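Local coordinates for protein transcriptional regulator KdgR (Pseudomonas aeruginosa, PDB 5Y6I) that probably binds DNA and regulates transcription as a member of the IclR family, at residues A[24-29]-A[74-79]; A[106-111]-A[227-232]; A[215-220]-A[259-264]. All blocks are in the same frame, centred on the assembly; numbering follows the deposited sequence.

In the fold
Following the chain from the N terminus, contact 1 brings strand 74-76 back across helix 18-31 and so closes the winged helix-turn-helix domain before contact 2 opens. Helix 78-88 and then helix 93-108 carry the chain into the C-terminal GAF-like domain. Contact 2 joins the end of helix 93-108 and the start of strand 111-118 to strand 223-232. Contact 3 sets residues 215-220, at the end of strand 209-217, against the tail 259-264. Contacts 2 and 3 cross, since their segments alternate along the sequence, and both reach the same antiparallel sheet. Contacts 1 and 2 have centres about 42 Å apart; contacts 1 and 3 both touch the second subunit.

Contact 1: residues A[24-29]-A[74-79]; sequences DILKAL and YSLGRE
Leu-29 meets the flat side chain of Tyr-74 at its root: Leu-29 CD1 lies 3.7 Å from Tyr-74 CB, and neither face nor edge of the phenol ring is approached by residues 24-29. With CG of Tyr-74 anti to the carbonyl carbon (chi1 -65°), the ring leads away from helix 18-31; Leu-56 and Ile-60 of helix 49-61 and Gln-67 of strand 65-67 touch this side chain instead. The contact belongs to the winged helix-turn-helix domain of the IclR family, where the first helix packs against strand 74-76, which pairs with strand 65-67 to make the two-stranded wing. The axes of the segments 24-29 and 74-76 approach to 8.6 Å and run at 96° to each other, so the helix lies across the strand, and no hydrogen bond joins the two segments. The contact rests on apolar touches, made mostly by leucine methyls.

Leu-29 contributes most from the helix. Its CG stands anti to the backbone N (chi1 -169°), and the two branches divide the work: CD1 goes to Tyr-74, while CD2 comes within 3.4 Å of Ser-75 O. The latter touch is apolar carbon against a carbonyl. Ser-75 turns its own CB the other way, and its backbone bonds to Val-66 of the adjacent strand. Leu-29 and Leu-76 slide past each other in opposite senses, and Leu-41, Thr-36 and Ala-65 also touch Leu-29. Leu-76 faces the dimer partner too, packing on Ala-86 of the second subunit. One branch of Leu-76 serves two leucines a helical turn apart: its CD2 is 3.7 Å from Leu-29 CD2 and 3.5 Å from Leu-26 CD1, the Leu-26 side chain crossing it at about a right angle.

Contact 2: residues A[106-111]-A[227-232]; sequences DVLNET and LTVVGP
Leu-108 and Val-229 make the apolar centre of the contact, where Leu-108 CD1 lies against both methyls of the valine, 3.8 Å from Val-229 CG2 and 4.0 Å from Val-229 CG1. The two side chains run obliquely to each other. Glu-110 CB also reaches Val-229 CG1, at 3.7 Å, so the aliphatic root of the glutamate continues the apolar surface. Leu-104 and Phe-236 also touch Val-229, which places this close-packed part between helix 93-108 and the sheet.

One hydrogen bond joins the backbones: Val-230 N donates to Thr-111 O over 2.9 Å, and the bond is bent, 131° at the hydrogen. Thr-111 CB lies 4.0 Å from Val-230 CG1, and the Thr-111 hydroxyl OG1 is hydrogen-bonded by Ala-130 N and Val-136 O.

Beyond the glutamate root the fit is looser. Its chain bends at chi2 (-102°), and Glu-110 OE1 comes no nearer than 3.9 Å to Val-230 O, without a hydrogen bond across the contact; Arg-132 offers it a long, weak ion pair. The helix end at Asp-106 and Val-107 is exposed and forms the solvent side. Asn-109, just past the helix and with positive phi, lets the chain turn into strand 111-118, which runs antiparallel beside strand 223-232. Such a helix leading directly into an inner strand beside the central strand 223-232 of an antiparallel sheet, in strand order 2-1-5-4-3, is consistent with the GAF-like C-terminal domain of IclR regulators.

Contact 3: residues A[215-220]-A[259-264]; sequences PVFDAR and MGYDGT
The turn that follows strand 209-217 in the GAF-like domain meets the C-terminal tail here, and the end of the tail, 262-264, forms an Asx turn. The Phe-217 and Tyr-261 side chains extend alongside each other in the same direction. Phe-217 CB stands over the centre of the tyrosine ring, 3.8 Å from the Tyr-261 centroid and 12° off the normal, a CH-pi contact. The two aromatic planes are inclined by 32°, and Phe-217 CD2 comes to 3.7 Å from Tyr-261 CE2, an oblique pairing. On the opposite face of the phenol ring sits Gly-263 N, offset toward the rim, while Ala-219 O lies at its edge.

A CG placed anti to the backbone N (chi1 179°) brings the tyrosine ring to the Asp-218 carbonyl, with Tyr-261 CD1 3.5 Å from Asp-218 O. The far end is fixed within the tail: Tyr-261 OH donates to Thr-264 O over 2.8 Å, standing above the carbonyl plane. Asp-262 OD1 takes two bonds from the same face of its carboxylate, from Thr-264 N at 2.8 Å and Thr-264 OG1 at 3.0 Å; the first closes the Asx turn. The Ala-219 backbone passes close to Gly-260, and Ala-219 N lies 3.1 Å from Met-259 O, but at a poor angle; no hydrogen bond crosses between the segments.

Asp-218 OD2 forms a salt bridge with Arg-222 NE. Val-216 packs on helix 244-258, whose Ser-256 OG bonds Phe-217 N, Met-259 rests on Val-93 and Ser-96 of helix 93-108, and Ala-219 packs on Leu-85 of the second subunit, in helix 78-88.

Contact 1: residues A[24-29]-A[74-79]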
ATOM      1  N   ASP A  24      -5.489  11.564 -18.269  1.00 61.70           N
ATOM      2  CA  ASP A  24      -5.096  12.856 -17.719  1.00 66.52           C
ATOM      3  C   ASP A  24      -6.239  13.472 -16.917  1.00 70.94           C
ATOM      4  O   ASP A  24      -6.004  14.136 -15.903  1.00 76.32           O
ATOM      5  CB  ASP A  24      -4.642  13.804 -18.826  1.00 70.77           C
ATOM      6  CG  ASP A  24      -3.281  13.415 -19.434  1.00 81.55           C
ATOM      7  OD1 ASP A  24      -2.483  12.685 -18.789  1.00 78.79           O
ATOM      8  OD2 ASP A  24      -3.005  13.869 -20.571  1.00 89.80           O
ATOM      9  N   ILE A  25      -7.482  13.239 -17.334  1.00 69.71           N
ATOM     10  CA  ILE A  25      -8.614  13.710 -16.552  1.00 72.27           C
ATOM     11  C   ILE A  25      -8.787  12.857 -15.299  1.00 73.20           C
ATOM     12  O   ILE A  25      -9.030  13.378 -14.203  1.00 71.63           O
ATOM     13  CB  ILE A  25      -9.887  13.724 -17.413  1.00 72.68           C
ATOM     14  CG1 ILE A  25      -9.773  14.810 -18.478  1.00 81.56           C
ATOM     15  CG2 ILE A  25     -11.114  13.951 -16.542  1.00 68.61           C
ATOM     16  CD1 ILE A  25     -10.945  14.833 -19.445  1.00 87.89           C
ATOM     17  N   LEU A  26      -8.667  11.534 -15.442  1.00 66.98           N
ATOM     18  CA  LEU A  26      -8.791  10.665 -14.282  1.00 65.03           C
ATOM     19  C   LEU A  26      -7.743  11.015 -13.241  1.00 68.02           C
ATOM     20  O   LEU A  26      -8.013  10.990 -12.032  1.00 68.23           O
ATOM     21  CB  LEU A  26      -8.668   9.210 -14.717  1.00 69.05           C
ATOM     22  CG  LEU A  26      -8.715   8.085 -13.689  1.00 72.34           C
ATOM     23  CD1 LEU A  26     -10.081   7.987 -13.011  1.00 75.45           C
ATOM     24  CD2 LEU A  26      -8.361   6.766 -14.373  1.00 70.36           C
ATOM     25  N   LYS A  27      -6.553  11.388 -13.696  1.00 64.56           N
ATOM     26  CA  LYS A  27      -5.485  11.724 -12.772  1.00 61.00           C
ATOM     27  C   LYS A  27      -5.810  13.000 -12.012  1.00 61.24           C
ATOM     28  O   LYS A  27      -5.453  13.143 -10.837  1.00 70.63           O
ATOM     29  CB  LYS A  27      -4.161  11.863 -13.535  1.00 66.40           C
ATOM     30  CG  LYS A  27      -2.999  12.357 -12.695  1.00 71.94           C
ATOM     31  CD  LYS A  27      -1.883  12.951 -13.541  1.00 84.20           C
ATOM     32  CE  LYS A  27      -1.134  11.876 -14.315  1.00 89.44           C
ATOM     33  NZ  LYS A  27       0.128  12.385 -14.935  1.00 92.80           N
ATOM     34  N   ALA A  28      -6.473  13.945 -12.654  1.00 55.80           N
ATOM     35  CA  ALA A  28      -6.791  15.173 -11.939  1.00 61.72           C
ATOM     36  C   ALA A  28      -8.037  15.051 -11.079  1.00 67.33           C
ATOM     37  O   ALA A  28      -8.186  15.810 -10.117  1.00 72.06           O
ATOM     38  CB  ALA A  28      -6.982  16.319 -12.912  1.00 56.42           C
ATOM     39  N   LEU A  29      -8.943  14.137 -11.422  1.00 66.42           N
ATOM     40  CA  LEU A  29     -10.071  13.847 -10.551  1.00 65.36           C
ATOM     41  C   LEU A  29      -9.574  13.274  -9.227  1.00 65.35           C
ATOM     42  O   LEU A  29      -9.974  13.736  -8.153  1.00 60.40           O
ATOM     43  CB  LEU A  29     -11.033  12.892 -11.268  1.00 59.98           C
ATOM     44  CG  LEU A  29     -12.433  12.558 -10.751  1.00 68.57           C
ATOM     45  CD1 LEU A  29     -13.400  13.717 -10.939  1.00 70.38           C
ATOM     46  CD2 LEU A  29     -12.977  11.311 -11.448  1.00 68.06           C
ATOM     47  N   TYR A  74     -18.352  15.387  -9.062  1.00 61.31           N
ATOM     48  CA  TYR A  74     -17.662  14.287  -9.725  1.00 61.03           C
ATOM     49  C   TYR A  74     -16.630  13.682  -8.794  1.00 63.17           C
ATOM     50  O   TYR A  74     -15.920  14.403  -8.089  1.00 67.12           O
ATOM     51  CB  TYR A  74     -16.970  14.761 -11.010  1.00 56.46           C
ATOM     52  CG  TYR A  74     -17.938  15.238 -12.064  1.00 56.85           C
ATOM     53  CD1 TYR A  74     -18.665  14.329 -12.839  1.00 59.63           C
ATOM     54  CD2 TYR A  74     -18.145  16.593 -12.273  1.00 55.92           C
ATOM     55  CE1 TYR A  74     -19.570  14.772 -13.805  1.00 62.23           C
ATOM     56  CE2 TYR A  74     -19.050  17.045 -13.233  1.00 57.64           C
ATOM     57  CZ  TYR A  74     -19.755  16.138 -13.988  1.00 59.50           C
ATOM     58  OH  TYR A  74     -20.638  16.618 -14.928  1.00 64.05           O
ATOM     59  N   SER A  75     -16.533  12.357  -8.817  1.00 64.34           N
ATOM     60  CA  SER A  75     -15.554  11.664  -8.001  1.00 66.13           C
ATOM     61  C   SER A  75     -15.140  10.384  -8.711  1.00 70.74           C
ATOM     62  O   SER A  75     -15.654  10.041  -9.777  1.00 72.52           O
ATOM     63  CB  SER A  75     -16.124  11.370  -6.615  1.00 75.33           C
ATOM     64  OG  SER A  75     -17.438  10.847  -6.737  1.00 92.59           O
ATOM     65  N   LEU A  76     -14.216   9.658  -8.096  1.00 73.07           N
ATOM     66  CA  LEU A  76     -13.709   8.452  -8.722  1.00 65.52           C
ATOM     67  C   LEU A  76     -14.719   7.334  -8.602  1.00 61.41           C
ATOM     68  O   LEU A  76     -15.382   7.183  -7.572  1.00 65.37           O
ATOM     69  CB  LEU A  76     -12.388   8.036  -8.101  1.00 68.07           C
ATOM     70  CG  LEU A  76     -11.297   9.082  -8.283  1.00 72.56           C
ATOM     71  CD1 LEU A  76     -10.221   8.952  -7.205  1.00 70.42           C
ATOM     72  CD2 LEU A  76     -10.712   8.936  -9.663  1.00 71.02           C
ATOM     73  N   GLY A  77     -14.843   6.554  -9.673  1.00 54.10           N
ATOM     74  CA  GLY A  77     -15.708   5.398  -9.660  1.00 54.44           C
ATOM     75  C   GLY A  77     -15.031   4.173  -9.067  1.00 63.32           C
ATOM     76  O   GLY A  77     -13.853   4.179  -8.696  1.00 64.33           O
ATOM     77  N   ARG A  78     -15.814   3.095  -8.983  1.00 68.42           N
ATOM     78  CA  ARG A  78     -15.294   1.828  -8.487  1.00 74.17           C
ATOM     79  C   ARG A  78     -14.232   1.247  -9.412  1.00 78.78           C
ATOM     80  O   ARG A  78     -13.329   0.542  -8.942  1.00 85.10           O
ATOM     81  CB  ARG A  78     -16.425   0.824  -8.300  1.00 83.90           C
ATOM     82  CG  ARG A  78     -17.132   0.907  -6.968  1.00 98.32           C
ATOM     83  CD  ARG A  78     -16.180   0.806  -5.794  1.00104.23           C
ATOM     84  NE  ARG A  78     -16.768   1.435  -4.618  1.00113.68           N
ATOM     85  CZ  ARG A  78     -16.683   2.735  -4.351  1.00117.14           C
ATOM     86  NH1 ARG A  78     -17.262   3.229  -3.263  1.00124.59           N
ATOM     87  NH2 ARG A  78     -16.024   3.546  -5.171  1.00111.47           N
ATOM     88  N   GLU A  79     -14.316   1.515 -10.719  1.00 73.44           N
ATOM     89  CA  GLU A  79     -13.223   1.112 -11.601  1.00 70.83           C
ATOM     90  C   GLU A  79     -11.922   1.803 -11.223  1.00 60.40           C
ATOM     91  O   GLU A  79     -10.846   1.201 -11.290  1.00 56.01           O
ATOM     92  CB  GLU A  79     -13.573   1.401 -13.056  1.00 76.08           C
ATOM     93  CG  GLU A  79     -14.379   0.300 -13.688  1.00 81.06           C
ATOM     94  CD  GLU A  79     -13.836  -1.061 -13.326  1.00 91.49           C
ATOM     95  OE1 GLU A  79     -12.595  -1.256 -13.379  1.00 97.08           O
ATOM     96  OE2 GLU A  79     -14.645  -1.934 -12.965  1.00 93.51           O
TER

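Contact 2: residues A[106-111]-A[227-232]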
ATOM      1  N   ASP A 106      27.057   3.221  -8.987  1.00 79.52           N
ATOM      2  CA  ASP A 106      27.963   3.565 -10.076  1.00 78.03           C
ATOM      3  C   ASP A 106      28.403   5.024 -10.031  1.00 80.15           C
ATOM      4  O   ASP A 106      29.467   5.357 -10.564  1.00 86.32           O
ATOM      5  CB  ASP A 106      27.310   3.256 -11.421  1.00 76.77           C
ATOM      6  CG  ASP A 106      27.075   1.782 -11.620  1.00 72.34           C
ATOM      7  OD1 ASP A 106      27.651   0.987 -10.847  1.00 77.14           O
ATOM      8  OD2 ASP A 106      26.311   1.417 -12.534  1.00 63.27           O
ATOM      9  N   VAL A 107      27.617   5.906  -9.412  1.00 79.21           N
ATOM     10  CA  VAL A 107      28.034   7.304  -9.329  1.00 83.16           C
ATOM     11  C   VAL A 107      28.964   7.547  -8.144  1.00 82.45           C
ATOM     12  O   VAL A 107      29.874   8.373  -8.234  1.00 86.66           O
ATOM     13  CB  VAL A 107      26.822   8.249  -9.265  1.00 79.99           C
ATOM     14  CG1 VAL A 107      26.189   8.388 -10.636  1.00 77.54           C
ATOM     15  CG2 VAL A 107      25.831   7.744  -8.272  1.00 78.13           C
ATOM     16  N   LEU A 108      28.756   6.852  -7.033  1.00 79.06           N
ATOM     17  CA  LEU A 108      29.640   6.977  -5.886  1.00 81.45           C
ATOM     18  C   LEU A 108      30.832   6.043  -5.952  1.00 88.41           C
ATOM     19  O   LEU A 108      31.844   6.312  -5.293  1.00 90.91           O
ATOM     20  CB  LEU A 108      28.870   6.696  -4.598  1.00 74.98           C
ATOM     21  CG  LEU A 108      27.618   7.554  -4.435  1.00 70.99           C
ATOM     22  CD1 LEU A 108      26.848   7.151  -3.200  1.00 70.79           C
ATOM     23  CD2 LEU A 108      28.038   9.015  -4.342  1.00 70.12           C
ATOM     24  N   ASN A 109      30.737   4.976  -6.743  1.00 85.36           N
ATOM     25  CA  ASN A 109      31.616   3.819  -6.622  1.00 85.34           C
ATOM     26  C   ASN A 109      31.827   3.467  -5.153  1.00 88.45           C
ATOM     27  O   ASN A 109      32.949   3.317  -4.673  1.00 90.25           O
ATOM     28  CB  ASN A 109      32.949   4.043  -7.325  1.00 90.72           C
ATOM     29  CG  ASN A 109      33.678   2.734  -7.616  1.00 93.64           C
ATOM     30  OD1 ASN A 109      33.071   1.657  -7.608  1.00 93.68           O
ATOM     31  ND2 ASN A 109      34.980   2.822  -7.877  1.00 95.29           N
ATOM     32  N   GLU A 110      30.719   3.376  -4.423  1.00 83.36           N
ATOM     33  CA  GLU A 110      30.726   2.903  -3.051  1.00 77.19           C
ATOM     34  C   GLU A 110      29.654   1.836  -2.913  1.00 75.47           C
ATOM     35  O   GLU A 110      28.666   1.833  -3.653  1.00 71.24           O
ATOM     36  CB  GLU A 110      30.499   4.054  -2.042  1.00 79.66           C
ATOM     37  CG  GLU A 110      31.342   5.298  -2.314  1.00 84.46           C
ATOM     38  CD  GLU A 110      32.554   5.386  -1.382  1.00 91.39           C
ATOM     39  OE1 GLU A 110      32.900   4.334  -0.795  1.00 92.20           O
ATOM     40  OE2 GLU A 110      33.178   6.477  -1.259  1.00 87.66           O
ATOM     41  N   THR A 111      29.860   0.909  -1.981  1.00 76.16           N
ATOM     42  CA  THR A 111      28.903  -0.179  -1.813  1.00 77.99           C
ATOM     43  C   THR A 111      27.603   0.358  -1.223  1.00 75.84           C
ATOM     44  O   THR A 111      27.604   0.960  -0.144  1.00 75.87           O
ATOM     45  CB  THR A 111      29.505  -1.278  -0.935  1.00 77.64           C
ATOM     46  OG1 THR A 111      30.712  -1.738  -1.547  1.00 86.49           O
ATOM     47  CG2 THR A 111      28.555  -2.464  -0.820  1.00 76.63           C
ATOM     48  N   LEU A 227      17.951   2.389   2.498  1.00 71.75           N
ATOM     49  CA  LEU A 227      19.003   2.319   1.500  1.00 68.99           C
ATOM     50  C   LEU A 227      20.212   3.052   2.059  1.00 74.93           C
ATOM     51  O   LEU A 227      20.070   4.086   2.720  1.00 74.00           O
ATOM     52  CB  LEU A 227      18.549   2.931   0.167  1.00 64.11           C
ATOM     53  CG  LEU A 227      19.246   2.396  -1.086  1.00 67.09           C
ATOM     54  CD1 LEU A 227      18.360   2.649  -2.304  1.00 66.65           C
ATOM     55  CD2 LEU A 227      20.627   3.009  -1.295  1.00 62.20           C
ATOM     56  N   THR A 228      21.398   2.524   1.781  1.00 75.58           N
ATOM     57  CA  THR A 228      22.541   2.776   2.640  1.00 80.97           C
ATOM     58  C   THR A 228      23.835   2.682   1.852  1.00 75.31           C
ATOM     59  O   THR A 228      24.035   1.718   1.106  1.00 67.14           O
ATOM     60  CB  THR A 228      22.556   1.742   3.746  1.00 92.09           C
ATOM     61  OG1 THR A 228      22.140   0.518   3.148  1.00103.74           O
ATOM     62  CG2 THR A 228      21.584   2.057   4.818  1.00 89.55           C
ATOM     63  N   VAL A 229      24.724   3.653   2.060  1.00 71.56           N
ATOM     64  CA  VAL A 229      26.028   3.697   1.414  1.00 73.47           C
ATOM     65  C   VAL A 229      27.098   3.462   2.472  1.00 81.98           C
ATOM     66  O   VAL A 229      26.965   3.894   3.623  1.00 83.47           O
ATOM     67  CB  VAL A 229      26.242   5.047   0.703  1.00 71.58           C
ATOM     68  CG1 VAL A 229      27.669   5.153   0.135  1.00 69.14           C
ATOM     69  CG2 VAL A 229      25.196   5.241  -0.398  1.00 69.99           C
ATOM     70  N   VAL A 230      28.178   2.785   2.089  1.00 80.12           N
ATOM     71  CA  VAL A 230      29.130   2.345   3.095  1.00 83.50           C
ATOM     72  C   VAL A 230      30.519   2.222   2.477  1.00 95.04           C
ATOM     73  O   VAL A 230      30.665   1.948   1.282  1.00100.46           O
ATOM     74  CB  VAL A 230      28.619   1.029   3.734  1.00 75.89           C
ATOM     75  CG1 VAL A 230      28.485  -0.047   2.687  1.00 72.20           C
ATOM     76  CG2 VAL A 230      29.489   0.591   4.905  1.00 75.72           C
ATOM     77  N   GLY A 231      31.547   2.463   3.308  1.00 93.61           N
ATOM     78  CA  GLY A 231      32.918   2.532   2.864  1.00 88.39           C
ATOM     79  C   GLY A 231      33.841   3.136   3.907  1.00 89.12           C
ATOM     80  O   GLY A 231      33.466   4.034   4.655  1.00 88.59           O
ATOM     81  N   PRO A 232      35.089   2.668   3.955  1.00 87.87           N
ATOM     82  CA  PRO A 232      36.031   3.169   4.969  1.00 96.64           C
ATOM     83  C   PRO A 232      36.322   4.664   4.839  1.00104.82           C
ATOM     84  O   PRO A 232      36.166   5.267   3.776  1.00115.43           O
ATOM     85  CB  PRO A 232      37.301   2.338   4.715  1.00 99.14           C
ATOM     86  CG  PRO A 232      36.835   1.122   4.000  1.00 93.90           C
ATOM     87  CD  PRO A 232      35.691   1.607   3.132  1.00 87.82           C
TER

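Contact 3: residues A[215-220]-A[259-264]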
ATOM      1  N   PRO A 215      15.625   6.368   4.440  1.00 61.30           N
ATOM      2  CA  PRO A 215      14.490   5.451   4.337  1.00 60.51           C
ATOM      3  C   PRO A 215      13.733   5.571   3.021  1.00 62.14           C
ATOM      4  O   PRO A 215      13.699   6.630   2.380  1.00 60.50           O
ATOM      5  CB  PRO A 215      13.591   5.890   5.499  1.00 72.31           C
ATOM      6  CG  PRO A 215      13.851   7.382   5.596  1.00 73.81           C
ATOM      7  CD  PRO A 215      15.325   7.547   5.270  1.00 67.19           C
ATOM      8  N   VAL A 216      13.084   4.460   2.658  1.00 67.65           N
ATOM      9  CA  VAL A 216      12.235   4.353   1.472  1.00 67.68           C
ATOM     10  C   VAL A 216      10.801   4.044   1.906  1.00 69.03           C
ATOM     11  O   VAL A 216      10.571   3.115   2.692  1.00 68.63           O
ATOM     12  CB  VAL A 216      12.759   3.272   0.509  1.00 62.60           C
ATOM     13  CG1 VAL A 216      11.884   3.198  -0.725  1.00 57.69           C
ATOM     14  CG2 VAL A 216      14.263   3.527   0.160  1.00 53.73           C
ATOM     15  N   PHE A 217       9.843   4.807   1.376  1.00 66.38           N
ATOM     16  CA  PHE A 217       8.443   4.763   1.784  1.00 60.29           C
ATOM     17  C   PHE A 217       7.566   4.178   0.685  1.00 66.72           C
ATOM     18  O   PHE A 217       7.865   4.316  -0.505  1.00 74.13           O
ATOM     19  CB  PHE A 217       7.933   6.164   2.116  1.00 53.77           C
ATOM     20  CG  PHE A 217       8.725   6.857   3.177  1.00 64.06           C
ATOM     21  CD1 PHE A 217       8.520   6.559   4.519  1.00 65.97           C
ATOM     22  CD2 PHE A 217       9.682   7.800   2.846  1.00 66.42           C
ATOM     23  CE1 PHE A 217       9.265   7.200   5.515  1.00 66.54           C
ATOM     24  CE2 PHE A 217      10.427   8.443   3.833  1.00 63.22           C
ATOM     25  CZ  PHE A 217      10.216   8.147   5.162  1.00 64.64           C
ATOM     26  N   ASP A 218       6.451   3.560   1.083  1.00 59.62           N
ATOM     27  CA  ASP A 218       5.501   3.094   0.088  1.00 55.49           C
ATOM     28  C   ASP A 218       4.424   4.148  -0.116  1.00 58.36           C
ATOM     29  O   ASP A 218       4.431   5.224   0.498  1.00 50.42           O
ATOM     30  CB  ASP A 218       4.917   1.720   0.459  1.00 58.68           C
ATOM     31  CG  ASP A 218       4.096   1.725   1.747  1.00 63.04           C
ATOM     32  OD1 ASP A 218       3.899   2.811   2.359  1.00 61.36           O
ATOM     33  OD2 ASP A 218       3.641   0.614   2.154  1.00 57.57           O
ATOM     34  N   ALA A 219       3.498   3.831  -1.030  1.00 59.82           N
ATOM     35  CA  ALA A 219       2.373   4.712  -1.318  1.00 56.45           C
ATOM     36  C   ALA A 219       1.713   5.226  -0.050  1.00 61.31           C
ATOM     37  O   ALA A 219       1.323   6.398   0.023  1.00 68.20           O
ATOM     38  CB  ALA A 219       1.348   3.968  -2.176  1.00 60.05           C
ATOM     39  N   ARG A 220       1.566   4.370   0.963  1.00 63.61           N
ATOM     40  CA  ARG A 220       0.828   4.765   2.157  1.00 62.78           C
ATOM     41  C   ARG A 220       1.719   5.417   3.203  1.00 62.15           C
ATOM     42  O   ARG A 220       1.240   5.734   4.295  1.00 68.47           O
ATOM     43  CB  ARG A 220       0.086   3.561   2.745  1.00 69.29           C
ATOM     44  CG  ARG A 220      -0.502   2.644   1.672  1.00 73.17           C
ATOM     45  CD  ARG A 220      -1.514   1.715   2.261  1.00 67.11           C
ATOM     46  NE  ARG A 220      -2.387   2.503   3.094  1.00 73.59           N
ATOM     47  CZ  ARG A 220      -3.698   2.617   2.916  1.00 78.48           C
ATOM     48  NH1 ARG A 220      -4.316   1.942   1.952  1.00 71.90           N
ATOM     49  NH2 ARG A 220      -4.391   3.387   3.734  1.00 85.60           N
ATOM     50  N   MET A 259       6.881   4.293  -5.954  1.00 57.20           N
ATOM     51  CA  MET A 259       5.933   3.473  -5.228  1.00 63.10           C
ATOM     52  C   MET A 259       4.681   4.246  -4.823  1.00 54.54           C
ATOM     53  O   MET A 259       3.860   3.721  -4.075  1.00 48.47           O
ATOM     54  CB  MET A 259       6.616   2.870  -4.002  1.00 69.93           C
ATOM     55  CG  MET A 259       7.847   2.062  -4.381  1.00 76.94           C
ATOM     56  SD  MET A 259       8.377   0.928  -3.101  1.00 79.84           S
ATOM     57  CE  MET A 259       7.038  -0.240  -3.202  1.00 78.99           C
ATOM     58  N   GLY A 260       4.515   5.476  -5.281  1.00 52.57           N
ATOM     59  CA  GLY A 260       3.276   6.180  -5.055  1.00 53.63           C
ATOM     60  C   GLY A 260       3.323   7.180  -3.935  1.00 53.59           C
ATOM     61  O   GLY A 260       2.343   7.906  -3.724  1.00 58.55           O
ATOM     62  N   TYR A 261       4.433   7.252  -3.229  1.00 56.87           N
ATOM     63  CA  TYR A 261       4.539   8.107  -2.061  1.00 60.22           C
ATOM     64  C   TYR A 261       4.557   9.559  -2.497  1.00 56.50           C
ATOM     65  O   TYR A 261       5.290   9.928  -3.412  1.00 57.95           O
ATOM     66  CB  TYR A 261       5.815   7.747  -1.285  1.00 69.77           C
ATOM     67  CG  TYR A 261       6.021   8.593  -0.060  1.00 73.69           C
ATOM     68  CD1 TYR A 261       5.074   8.615   0.951  1.00 70.48           C
ATOM     69  CD2 TYR A 261       7.156   9.380   0.079  1.00 78.45           C
ATOM     70  CE1 TYR A 261       5.246   9.392   2.063  1.00 74.13           C
ATOM     71  CE2 TYR A 261       7.344  10.158   1.200  1.00 83.97           C
ATOM     72  CZ  TYR A 261       6.379  10.167   2.183  1.00 84.99           C
ATOM     73  OH  TYR A 261       6.554  10.947   3.305  1.00 94.31           O
ATOM     74  N   ASP A 262       3.755  10.386  -1.840  1.00 72.78           N
ATOM     75  CA  ASP A 262       3.569  11.775  -2.241  1.00 84.04           C
ATOM     76  C   ASP A 262       4.636  12.712  -1.691  1.00 89.00           C
ATOM     77  O   ASP A 262       4.582  13.916  -1.972  1.00 89.97           O
ATOM     78  CB  ASP A 262       2.181  12.274  -1.807  1.00 92.89           C
ATOM     79  CG  ASP A 262       1.909  12.078  -0.317  1.00101.02           C
ATOM     80  OD1 ASP A 262       2.860  12.129   0.492  1.00 99.09           O
ATOM     81  OD2 ASP A 262       0.723  11.886   0.050  1.00108.66           O
ATOM     82  N   GLY A 263       5.581  12.213  -0.901  1.00 91.85           N
ATOM     83  CA  GLY A 263       6.609  13.066  -0.340  1.00 94.65           C
ATOM     84  C   GLY A 263       6.252  13.776   0.949  1.00 99.93           C
ATOM     85  O   GLY A 263       7.002  14.667   1.366  1.00 98.19           O
ATOM     86  N   THR A 264       5.132  13.426   1.585  1.00105.72           N
ATOM     87  CA  THR A 264       4.761  13.958   2.902  1.00108.25           C
ATOM     88  C   THR A 264       4.176  12.862   3.796  1.00106.69           C
ATOM     89  O   THR A 264       4.789  12.451   4.785  1.00106.72           O
ATOM     90  CB  THR A 264       3.734  15.102   2.795  1.00115.21           C
ATOM     91  OG1 THR A 264       2.615  14.680   1.999  1.00118.16           O
ATOM     92  CG2 THR A 264       4.362  16.339   2.176  1.00116.43           C
TER